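Uncharacterized protein (Sus scrofa, PDB 5BNF) is porcine CD38, a disulfide-rich member of the ADP-ribosyl cyclase family that pairs a helical portion with a four-stranded parallel sheet. Local coordinates at residues 71-76 and 92-97; 177-182 and 214-219; 188-193 and 225-230. All coordinates share one frame; numbering follows the deposited sequence.

Contact 1 (71-76 and 92-97); sequences CDKTVF and KGLFTL
Val75 and Leu94 meet because CG2 of Val75 stands anti to its carbonyl carbon (CG1 anti to the backbone N, chi1 177°), which turns this methyl toward the branch of Leu94. The place is an outermost strand, 75-77, of the parallel sheet of this ADP-ribosyl cyclase fold. The loop segment 92-97 crosses beside it at a slant, its direction about 51° from that of 72-75. Val75 CG2 lies 3.4 Å from Leu94 CG and 3.5 Å from the methyl CD2, a tight fit, and the two side chains cross at about a right angle. The other Leu94 methyl, CD1, rests against the O and CA of Lys73 and close to the CD of that lysine.

Lys73 bends at each torsion beyond chi1. Its CD is pressed close to Gly93 O, while its CB comes up to the edge of the Phe95 ring, near the ring plane, 4.0 Å from CD2.

Two backbone bonds tie the segments. Val75 N gives a good one to Phe95 O, 2.9 Å long. Phe95 N gives a weak one to Lys73 O. On its other side the strand joins 153-160, through backbone bonds between Phe76 and both Gln156 and Phe158.

Val75 O faces the loop. A water donates to it at 2.9 Å. Thr96 CA also brings a C-H contact to Val75 O, 3.4 Å long and nearly straight at the hydrogen (168°).

Contact 2 (177-182 and 214-219); sequences EVHSLQ and QLILRG
Ile216 reaches from helix 208-219 to Val178 and His179 of segment 177-182. Its CB points toward the other segment, and the side chain divides there. CG2, anti to the backbone N, meets Val178 CG1 at 3.8 Å. CG1 is the link in the other branch and carries CD1 to His179, with the chain extended at chi2 (174°). At its tip CD1 comes to the imidazole, 4.1 Å from CE1 of His179 and only slightly farther from NE2. The approach to the ring is oblique. One isoleucine thus touches two successive residues, Val178 and His179, one with each branch. The Val178 and Ile216 side chains cross at about a right angle.

A second, looser row lies beside the first. Leu217 CD2 is 4.3 Å from Val178 CG1 and 4.5 Å from Leu181 CD1. Val178 CG1 touches both Ile216 and Leu217. No hydrogen bond joins the segments directly, so this is apolar helix-to-helix packing over a small area. A polar tie lies close by: Lys220 NZ bonds to His179 O and more weakly to Leu181 O.

Phe167 touches both Val178 and Ile216. The two segments share one side of the parallel sheet, since Leu181 and Leu217 both meet Leu189 of strand 186-194. Leu217 also rests on Phe224 of strand 223-229, while helix 135-149 packs on helix 172-180 through Glu177 and Ser180.

Contact 3 (188-193 and 225-230); sequences TLKAWV and TCQENY
Strands 188-193 and 225-229 run parallel, with axes 4.7 Å apart at closest approach and 24° between their directions, and five backbone hydrogen bonds join Leu189, Ala191 and Val193 to Thr225, Gln227 and Asn229. This is the strand pair of a beta-alpha-beta unit whose connecting helix is 208-219. Among the straightest bonds is Val193 N to Gln227 O, 2.9 Å long.

Lys190, Trp192, Thr225 and Gln227 share one face. Trp192 and Gln227 lie side by side and point the same way. The six-membered ring of the indole lies alongside the glutamine: CE3 is 3.6 Å from Gln227 CB, and CH2 is 3.2 Å from Gln227 OE1. Ring and amide planes are 43° apart, so they do not stack flat. Phe158 stacks on the Trp192 ring. Thr225 holds OG1 between its backbone N and carbonyl carbon (chi1 61°), which brings it 3.0 Å from Lys190 CG. A water 3.0 Å from Thr225 OG1 also donates to Ala191 O.

Ala191, Val193, Cys226 and Glu228 lie on the other face, where helix 208-219 packs through Ile210 on Val193 and Cys226. Val193 CG2 is 3.8 Å from Cys226 SG, the sulfur of the disulfide to Cys205. Glu228 OE1 bonds to His195, and its OE2 bonds to Cys205 N.

One face is thus polar and aromatic, with a water between Thr225 OG1 and Ala191 O. On the other, the disulfide and the two carboxylate bonds of Glu228 fix edge strand 223-229 to its neighbours, in addition to the backbone bonds.

The three contacts belong to the part of the chain built on the parallel sheet, whose strand order is 75-77, 153-160, 186-194, 223-229. Contact 1 lies at one outer strand and contact 3 joins the last two, with centres about 15 Å apart and no touch between them. Contact 2 is about 18 Å from contact 1 and 15 Å from contact 3, centre to centre. It touches both: Phe76 CE2 is 4.3 Å from Leu181 CD2, and Leu189 packs against Leu181 and Leu217. Contact 1 closes first along the chain. Contacts 2 and 3 then alternate their segments, so 177-182 and 214-219 both rest on strand 186-194, which joins the sheet to the helices beside it.

Contact 1 (71-76 and 92-97)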
loop_
_atom_site.group_PDB
_atom_site.type_symbol
_atom_site.label_atom_id
_atom_site.label_comp_id
_atom_site.label_asym_id
_atom_site.label_seq_id
_atom_site.Cartn_x
_atom_site.Cartn_y
_atom_site.Cartn_z
ATOM N N CYS A 71 -2.809 -6.947 15.707
ATOM C CA CYS A 71 -1.367 -6.957 15.833
ATOM C C CYS A 71 -0.871 -8.301 15.336
ATOM O O CYS A 71 -1.622 -9.275 15.323
ATOM C CB CYS A 71 -0.968 -6.752 17.289
ATOM S SG CYS A 71 -1.615 -5.194 17.966
ATOM N N ASP A 72 0.386 -8.348 14.910
ATOM C CA ASP A 72 0.984 -9.585 14.421
ATOM C C ASP A 72 0.432 -9.993 13.068
ATOM O O ASP A 72 0.935 -10.923 12.446
ATOM C CB ASP A 72 0.734 -10.721 15.414
ATOM C CG ASP A 72 1.433 -10.508 16.741
ATOM O OD1 ASP A 72 1.982 -9.409 16.966
ATOM O OD2 ASP A 72 1.426 -11.447 17.565
ATOM N N LYS A 73 -0.597 -9.294 12.613
ATOM C CA LYS A 73 -1.237 -9.611 11.343
ATOM C C LYS A 73 -0.748 -8.798 10.143
ATOM O O LYS A 73 -0.923 -9.220 9.000
ATOM C CB LYS A 73 -2.747 -9.453 11.492
ATOM C CG LYS A 73 -3.368 -10.383 12.522
ATOM C CD LYS A 73 -3.728 -11.730 11.914
ATOM C CE LYS A 73 -3.008 -12.871 12.619
ATOM N NZ LYS A 73 -3.326 -12.935 14.080
ATOM N N THR A 74 -0.132 -7.645 10.402
ATOM C CA THR A 74 0.378 -6.783 9.335
ATOM C C THR A 74 1.480 -7.428 8.506
ATOM O O THR A 74 2.533 -7.804 9.025
ATOM C CB THR A 74 0.918 -5.472 9.896
ATOM O OG1 THR A 74 -0.130 -4.794 10.590
ATOM C CG2 THR A 74 1.424 -4.590 8.780
ATOM N N VAL A 75 1.235 -7.519 7.207
ATOM C CA VAL A 75 2.182 -8.116 6.277
ATOM C C VAL A 75 2.500 -7.200 5.103
ATOM O O VAL A 75 1.626 -6.502 4.592
ATOM C CB VAL A 75 1.632 -9.436 5.734
ATOM C CG1 VAL A 75 2.584 -10.022 4.716
ATOM C CG2 VAL A 75 1.419 -10.411 6.891
ATOM N N PHE A 76 3.763 -7.213 4.687
ATOM C CA PHE A 76 4.234 -6.407 3.567
ATOM C C PHE A 76 4.838 -7.305 2.491
ATOM O O PHE A 76 5.459 -8.328 2.792
ATOM C CB PHE A 76 5.312 -5.420 4.030
ATOM C CG PHE A 76 4.798 -4.316 4.904
ATOM C CD1 PHE A 76 4.038 -3.285 4.369
ATOM C CD2 PHE A 76 5.077 -4.302 6.263
ATOM C CE1 PHE A 76 3.568 -2.256 5.181
ATOM C CE2 PHE A 76 4.606 -3.272 7.081
ATOM C CZ PHE A 76 3.854 -2.252 6.539
ATOM N N LYS A 92 -3.730 -16.164 5.203
ATOM C CA LYS A 92 -5.166 -16.184 5.457
ATOM C C LYS A 92 -5.484 -15.596 6.824
ATOM O O LYS A 92 -4.921 -16.019 7.830
ATOM C CB LYS A 92 -5.693 -17.617 5.376
ATOM C CG LYS A 92 -5.983 -18.088 3.961
ATOM C CD LYS A 92 -7.254 -17.438 3.440
ATOM C CE LYS A 92 -7.517 -17.804 1.992
ATOM N NZ LYS A 92 -8.911 -18.302 1.800
ATOM N N GLY A 93 -6.400 -14.628 6.854
ATOM C CA GLY A 93 -6.755 -13.972 8.099
ATOM C C GLY A 93 -5.574 -13.066 8.433
ATOM O O GLY A 93 -5.303 -12.753 9.595
ATOM N N LEU A 94 -4.861 -12.651 7.392
ATOM C CA LEU A 94 -3.687 -11.803 7.536
ATOM C C LEU A 94 -3.819 -10.570 6.629
ATOM O O LEU A 94 -4.203 -10.685 5.468
ATOM C CB LEU A 94 -2.451 -12.614 7.165
ATOM C CG LEU A 94 -1.126 -12.354 7.906
ATOM C CD1 LEU A 94 -1.370 -12.366 9.418
ATOM C CD2 LEU A 94 -0.157 -13.429 7.461
ATOM N N PHE A 95 -3.506 -9.395 7.163
ATOM C CA PHE A 95 -3.665 -8.159 6.418
ATOM C C PHE A 95 -2.496 -7.549 5.661
ATOM O O PHE A 95 -1.507 -7.129 6.264
ATOM C CB PHE A 95 -4.223 -7.081 7.348
ATOM C CG PHE A 95 -5.577 -7.401 7.914
ATOM C CD1 PHE A 95 -6.732 -6.875 7.343
ATOM C CD2 PHE A 95 -5.698 -8.238 9.019
ATOM C CE1 PHE A 95 -7.990 -7.177 7.866
ATOM C CE2 PHE A 95 -6.947 -8.547 9.549
ATOM C CZ PHE A 95 -8.096 -8.016 8.973
ATOM N N THR A 96 -2.619 -7.490 4.336
ATOM C CA THR A 96 -1.617 -6.839 3.496
ATOM C C THR A 96 -2.342 -5.536 3.155
ATOM O O THR A 96 -3.547 -5.446 3.358
ATOM C CB THR A 96 -1.336 -7.631 2.211
ATOM O OG1 THR A 96 -2.539 -7.755 1.439
ATOM C CG2 THR A 96 -0.809 -9.005 2.551
ATOM N N LEU A 97 -1.646 -4.526 2.649
ATOM C CA LEU A 97 -2.322 -3.263 2.342
ATOM C C LEU A 97 -3.589 -3.442 1.499
ATOM O O LEU A 97 -4.602 -2.784 1.740
ATOM C CB LEU A 97 -1.360 -2.285 1.647
ATOM C CG LEU A 97 -1.893 -0.870 1.381
ATOM C CD1 LEU A 97 -2.538 -0.294 2.624
ATOM C CD2 LEU A 97 -0.745 0.021 0.927
HETATM O O HOH W 1 0.818 -4.889 2.298
#

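Contact 2 (177-182 and 214-219)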
loop_
_atom_site.group_PDB
_atom_site.type_symbol
_atom_site.label_atom_id
_atom_site.label_comp_id
_atom_site.label_asym_id
_atom_site.label_seq_id
_atom_site.Cartn_x
_atom_site.Cartn_y
_atom_site.Cartn_z
ATOM N N GLU A 177 7.388 2.653 4.040
ATOM C CA GLU A 177 6.902 1.756 5.073
ATOM C C GLU A 177 7.851 1.412 6.214
ATOM O O GLU A 177 7.524 1.688 7.359
ATOM C CB GLU A 177 6.349 0.486 4.424
ATOM C CG GLU A 177 5.174 0.794 3.523
ATOM C CD GLU A 177 4.758 -0.377 2.663
ATOM O OE1 GLU A 177 5.641 -1.026 2.067
ATOM O OE2 GLU A 177 3.545 -0.640 2.567
ATOM N N VAL A 178 9.017 0.837 5.928
ATOM C CA VAL A 178 9.943 0.484 7.009
ATOM C C VAL A 178 10.185 1.616 8.003
ATOM O O VAL A 178 10.236 1.380 9.205
ATOM C CB VAL A 178 11.348 0.049 6.503
ATOM C CG1 VAL A 178 12.011 -0.852 7.541
ATOM C CG2 VAL A 178 11.247 -0.666 5.191
ATOM N N HIS A 179 10.336 2.838 7.496
ATOM C CA HIS A 179 10.599 4.003 8.346
ATOM C C HIS A 179 9.386 4.471 9.128
ATOM O O HIS A 179 9.528 5.169 10.116
ATOM C CB HIS A 179 11.126 5.169 7.502
ATOM C CG HIS A 179 12.392 4.862 6.772
ATOM N ND1 HIS A 179 13.624 4.843 7.392
ATOM C CD2 HIS A 179 12.613 4.498 5.485
ATOM C CE1 HIS A 179 14.547 4.479 6.520
ATOM N NE2 HIS A 179 13.960 4.263 5.356
ATOM N N SER A 180 8.191 4.095 8.689
ATOM C CA SER A 180 6.983 4.510 9.389
ATOM C C SER A 180 6.558 3.540 10.485
ATOM O O SER A 180 5.546 3.752 11.141
ATOM C CB SER A 180 5.830 4.707 8.399
ATOM O OG SER A 180 6.053 5.847 7.584
ATOM N N LEU A 181 7.319 2.471 10.683
ATOM C CA LEU A 181 6.987 1.516 11.736
ATOM C C LEU A 181 7.269 2.171 13.082
ATOM O O LEU A 181 8.316 2.788 13.272
ATOM C CB LEU A 181 7.819 0.245 11.589
ATOM C CG LEU A 181 7.510 -0.600 10.354
ATOM C CD1 LEU A 181 8.593 -1.647 10.165
ATOM C CD2 LEU A 181 6.155 -1.255 10.517
ATOM N N GLN A 182 6.325 2.049 14.008
ATOM C CA GLN A 182 6.469 2.643 15.337
ATOM C C GLN A 182 7.156 1.679 16.295
ATOM O O GLN A 182 6.578 0.657 16.660
ATOM C CB GLN A 182 5.096 2.989 15.912
ATOM C CG GLN A 182 4.240 3.922 15.074
ATOM C CD GLN A 182 4.663 5.368 15.203
ATOM O OE1 GLN A 182 5.647 5.793 14.601
ATOM N NE2 GLN A 182 3.928 6.130 16.003
ATOM N N GLN A 214 18.224 -4.614 7.911
ATOM C CA GLN A 214 18.555 -4.887 9.298
ATOM C C GLN A 214 19.094 -3.636 10.011
ATOM O O GLN A 214 18.663 -3.311 11.116
ATOM C CB GLN A 214 19.573 -6.022 9.355
ATOM C CG GLN A 214 20.367 -6.087 10.651
ATOM C CD GLN A 214 20.160 -7.383 11.396
ATOM O OE1 GLN A 214 20.374 -8.466 10.853
ATOM N NE2 GLN A 214 19.741 -7.280 12.651
ATOM N N LEU A 215 20.030 -2.928 9.385
ATOM C CA LEU A 215 20.588 -1.725 10.010
ATOM C C LEU A 215 19.507 -0.685 10.263
ATOM O O LEU A 215 19.528 0.006 11.274
ATOM C CB LEU A 215 21.703 -1.143 9.143
ATOM C CG LEU A 215 23.129 -1.628 9.443
ATOM C CD1 LEU A 215 23.156 -3.100 9.841
ATOM C CD2 LEU A 215 23.979 -1.388 8.217
ATOM N N ILE A 216 18.558 -0.573 9.344
ATOM C CA ILE A 216 17.464 0.363 9.534
ATOM C C ILE A 216 16.743 0.019 10.833
ATOM O O ILE A 216 16.517 0.880 11.672
ATOM C CB ILE A 216 16.447 0.274 8.388
ATOM C CG1 ILE A 216 17.028 0.911 7.119
ATOM C CG2 ILE A 216 15.135 0.920 8.819
ATOM C CD1 ILE A 216 16.153 0.740 5.880
ATOM N N LEU A 217 16.402 -1.257 10.992
ATOM C CA LEU A 217 15.683 -1.733 12.163
ATOM C C LEU A 217 16.453 -1.704 13.480
ATOM O O LEU A 217 15.884 -1.372 14.513
ATOM C CB LEU A 217 15.163 -3.144 11.890
ATOM C CG LEU A 217 14.117 -3.151 10.778
ATOM C CD1 LEU A 217 13.977 -4.534 10.186
ATOM C CD2 LEU A 217 12.795 -2.664 11.341
ATOM N N ARG A 218 17.734 -2.059 13.456
ATOM C CA ARG A 218 18.529 -2.044 14.681
ATOM C C ARG A 218 18.750 -0.612 15.163
ATOM O O ARG A 218 19.046 -0.381 16.336
ATOM C CB ARG A 218 19.889 -2.712 14.463
ATOM C CG ARG A 218 19.893 -4.231 14.588
ATOM C CD ARG A 218 21.310 -4.775 14.425
ATOM N NE ARG A 218 21.865 -5.315 15.666
ATOM C CZ ARG A 218 21.682 -6.562 16.092
ATOM N NH1 ARG A 218 20.958 -7.415 15.377
ATOM N NH2 ARG A 218 22.227 -6.961 17.234
ATOM N N GLY A 219 18.613 0.350 14.257
ATOM C CA GLY A 219 18.802 1.736 14.640
ATOM C C GLY A 219 17.737 2.140 15.635
ATOM O O GLY A 219 17.960 2.999 16.489
#

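Contact 3 (188-193 and 225-230)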
loop_
_atom_site.group_PDB
_atom_site.type_symbol
_atom_site.label_atom_id
_atom_site.label_comp_id
_atom_site.label_asym_id
_atom_site.label_seq_id
_atom_site.Cartn_x
_atom_site.Cartn_y
_atom_site.Cartn_z
ATOM N N THR A 188 9.193 -6.523 16.608
ATOM C CA THR A 188 9.932 -7.405 15.716
ATOM C C THR A 188 9.444 -7.320 14.291
ATOM O O THR A 188 8.256 -7.149 14.039
ATOM C CB THR A 188 9.800 -8.895 16.155
ATOM O OG1 THR A 188 10.361 -9.064 17.462
ATOM C CG2 THR A 188 10.519 -9.816 15.178
ATOM N N LEU A 189 10.379 -7.438 13.359
ATOM C CA LEU A 189 10.048 -7.461 11.947
ATOM C C LEU A 189 10.710 -8.712 11.408
ATOM O O LEU A 189 11.908 -8.907 11.575
ATOM C CB LEU A 189 10.588 -6.237 11.214
ATOM C CG LEU A 189 10.262 -6.240 9.715
ATOM C CD1 LEU A 189 10.251 -4.818 9.199
ATOM C CD2 LEU A 189 11.268 -7.082 8.947
ATOM N N LYS A 190 9.924 -9.572 10.784
ATOM C CA LYS A 190 10.465 -10.801 10.233
ATOM C C LYS A 190 10.423 -10.730 8.723
ATOM O O LYS A 190 9.411 -10.351 8.139
ATOM C CB LYS A 190 9.656 -12.002 10.734
ATOM C CG LYS A 190 9.835 -12.267 12.220
ATOM C CD LYS A 190 8.661 -13.024 12.820
ATOM C CE LYS A 190 8.270 -14.234 11.984
ATOM N NZ LYS A 190 9.401 -15.171 11.761
ATOM N N ALA A 191 11.530 -11.084 8.086
ATOM C CA ALA A 191 11.576 -11.053 6.636
ATOM C C ALA A 191 11.681 -12.464 6.094
ATOM O O ALA A 191 12.386 -13.293 6.659
ATOM C CB ALA A 191 12.765 -10.219 6.164
ATOM N N TRP A 192 10.957 -12.737 5.014
ATOM C CA TRP A 192 10.988 -14.048 4.374
ATOM C C TRP A 192 11.480 -13.852 2.946
ATOM O O TRP A 192 10.876 -13.105 2.173
ATOM C CB TRP A 192 9.591 -14.696 4.323
ATOM C CG TRP A 192 8.906 -14.884 5.654
ATOM C CD1 TRP A 192 7.989 -14.051 6.230
ATOM C CD2 TRP A 192 9.104 -15.960 6.578
ATOM N NE1 TRP A 192 7.604 -14.542 7.458
ATOM C CE2 TRP A 192 8.275 -15.712 7.695
ATOM C CE3 TRP A 192 9.904 -17.109 6.574
ATOM C CZ2 TRP A 192 8.222 -16.572 8.796
ATOM C CZ3 TRP A 192 9.851 -17.965 7.668
ATOM C CH2 TRP A 192 9.016 -17.689 8.763
ATOM N N VAL A 193 12.586 -14.501 2.602
ATOM C CA VAL A 193 13.115 -14.412 1.249
ATOM C C VAL A 193 12.693 -15.703 0.554
ATOM O O VAL A 193 13.083 -16.803 0.961
ATOM C CB VAL A 193 14.654 -14.276 1.242
ATOM C CG1 VAL A 193 15.169 -14.237 -0.181
ATOM C CG2 VAL A 193 15.064 -13.007 1.960
ATOM N N THR A 225 14.657 -10.520 12.007
ATOM C CA THR A 225 15.014 -11.897 11.698
ATOM C C THR A 225 14.734 -12.098 10.220
ATOM O O THR A 225 13.843 -11.468 9.665
ATOM C CB THR A 225 14.184 -12.920 12.512
ATOM O OG1 THR A 225 12.794 -12.768 12.206
ATOM C CG2 THR A 225 14.406 -12.718 14.008
ATOM N N CYS A 226 15.510 -12.967 9.586
ATOM C CA CYS A 226 15.344 -13.263 8.172
ATOM C C CYS A 226 15.437 -14.778 7.972
ATOM O O CYS A 226 16.313 -15.438 8.526
ATOM C CB CYS A 226 16.433 -12.570 7.375
ATOM S SG CYS A 226 16.315 -12.760 5.571
ATOM N N GLN A 227 14.533 -15.316 7.169
ATOM C CA GLN A 227 14.490 -16.739 6.903
ATOM C C GLN A 227 14.251 -16.932 5.427
ATOM O O GLN A 227 13.657 -16.077 4.771
ATOM C CB GLN A 227 13.357 -17.386 7.692
ATOM C CG GLN A 227 13.811 -18.260 8.843
ATOM C CD GLN A 227 12.641 -18.858 9.605
ATOM O OE1 GLN A 227 11.861 -18.136 10.228
ATOM N NE2 GLN A 227 12.508 -20.180 9.552
ATOM N N GLU A 228 14.712 -18.064 4.912
ATOM C CA GLU A 228 14.569 -18.373 3.499
ATOM C C GLU A 228 13.608 -19.539 3.292
ATOM O O GLU A 228 13.667 -20.532 4.011
ATOM C CB GLU A 228 15.953 -18.669 2.924
ATOM C CG GLU A 228 16.937 -17.544 3.246
ATOM C CD GLU A 228 18.199 -17.558 2.405
ATOM O OE1 GLU A 228 18.103 -17.805 1.190
ATOM O OE2 GLU A 228 19.292 -17.297 2.954
ATOM N N ASN A 229 12.717 -19.398 2.313
ATOM C CA ASN A 229 11.712 -20.416 2.011
ATOM C C ASN A 229 11.470 -20.627 0.518
ATOM O O ASN A 229 11.502 -19.679 -0.263
ATOM C CB ASN A 229 10.379 -20.037 2.661
ATOM C CG ASN A 229 9.933 -21.044 3.691
ATOM O OD1 ASN A 229 10.494 -21.119 4.784
ATOM N ND2 ASN A 229 8.927 -21.839 3.346
ATOM N N TYR A 230 11.225 -21.879 0.135
ATOM C CA TYR A 230 10.934 -22.228 -1.254
ATOM C C TYR A 230 9.417 -22.136 -1.374
ATOM O O TYR A 230 8.872 -21.158 -1.882
ATOM C CB TYR A 230 11.340 -23.670 -1.569
ATOM C CG TYR A 230 12.715 -24.078 -1.106
ATOM C CD1 TYR A 230 13.864 -23.544 -1.692
ATOM C CD2 TYR A 230 12.868 -25.027 -0.094
ATOM C CE1 TYR A 230 15.134 -23.952 -1.283
ATOM C CE2 TYR A 230 14.126 -25.438 0.322
ATOM C CZ TYR A 230 15.256 -24.901 -0.276
ATOM O OH TYR A 230 16.502 -25.326 0.129
HETATM O O HOH W 2 12.355 -14.352 9.637
#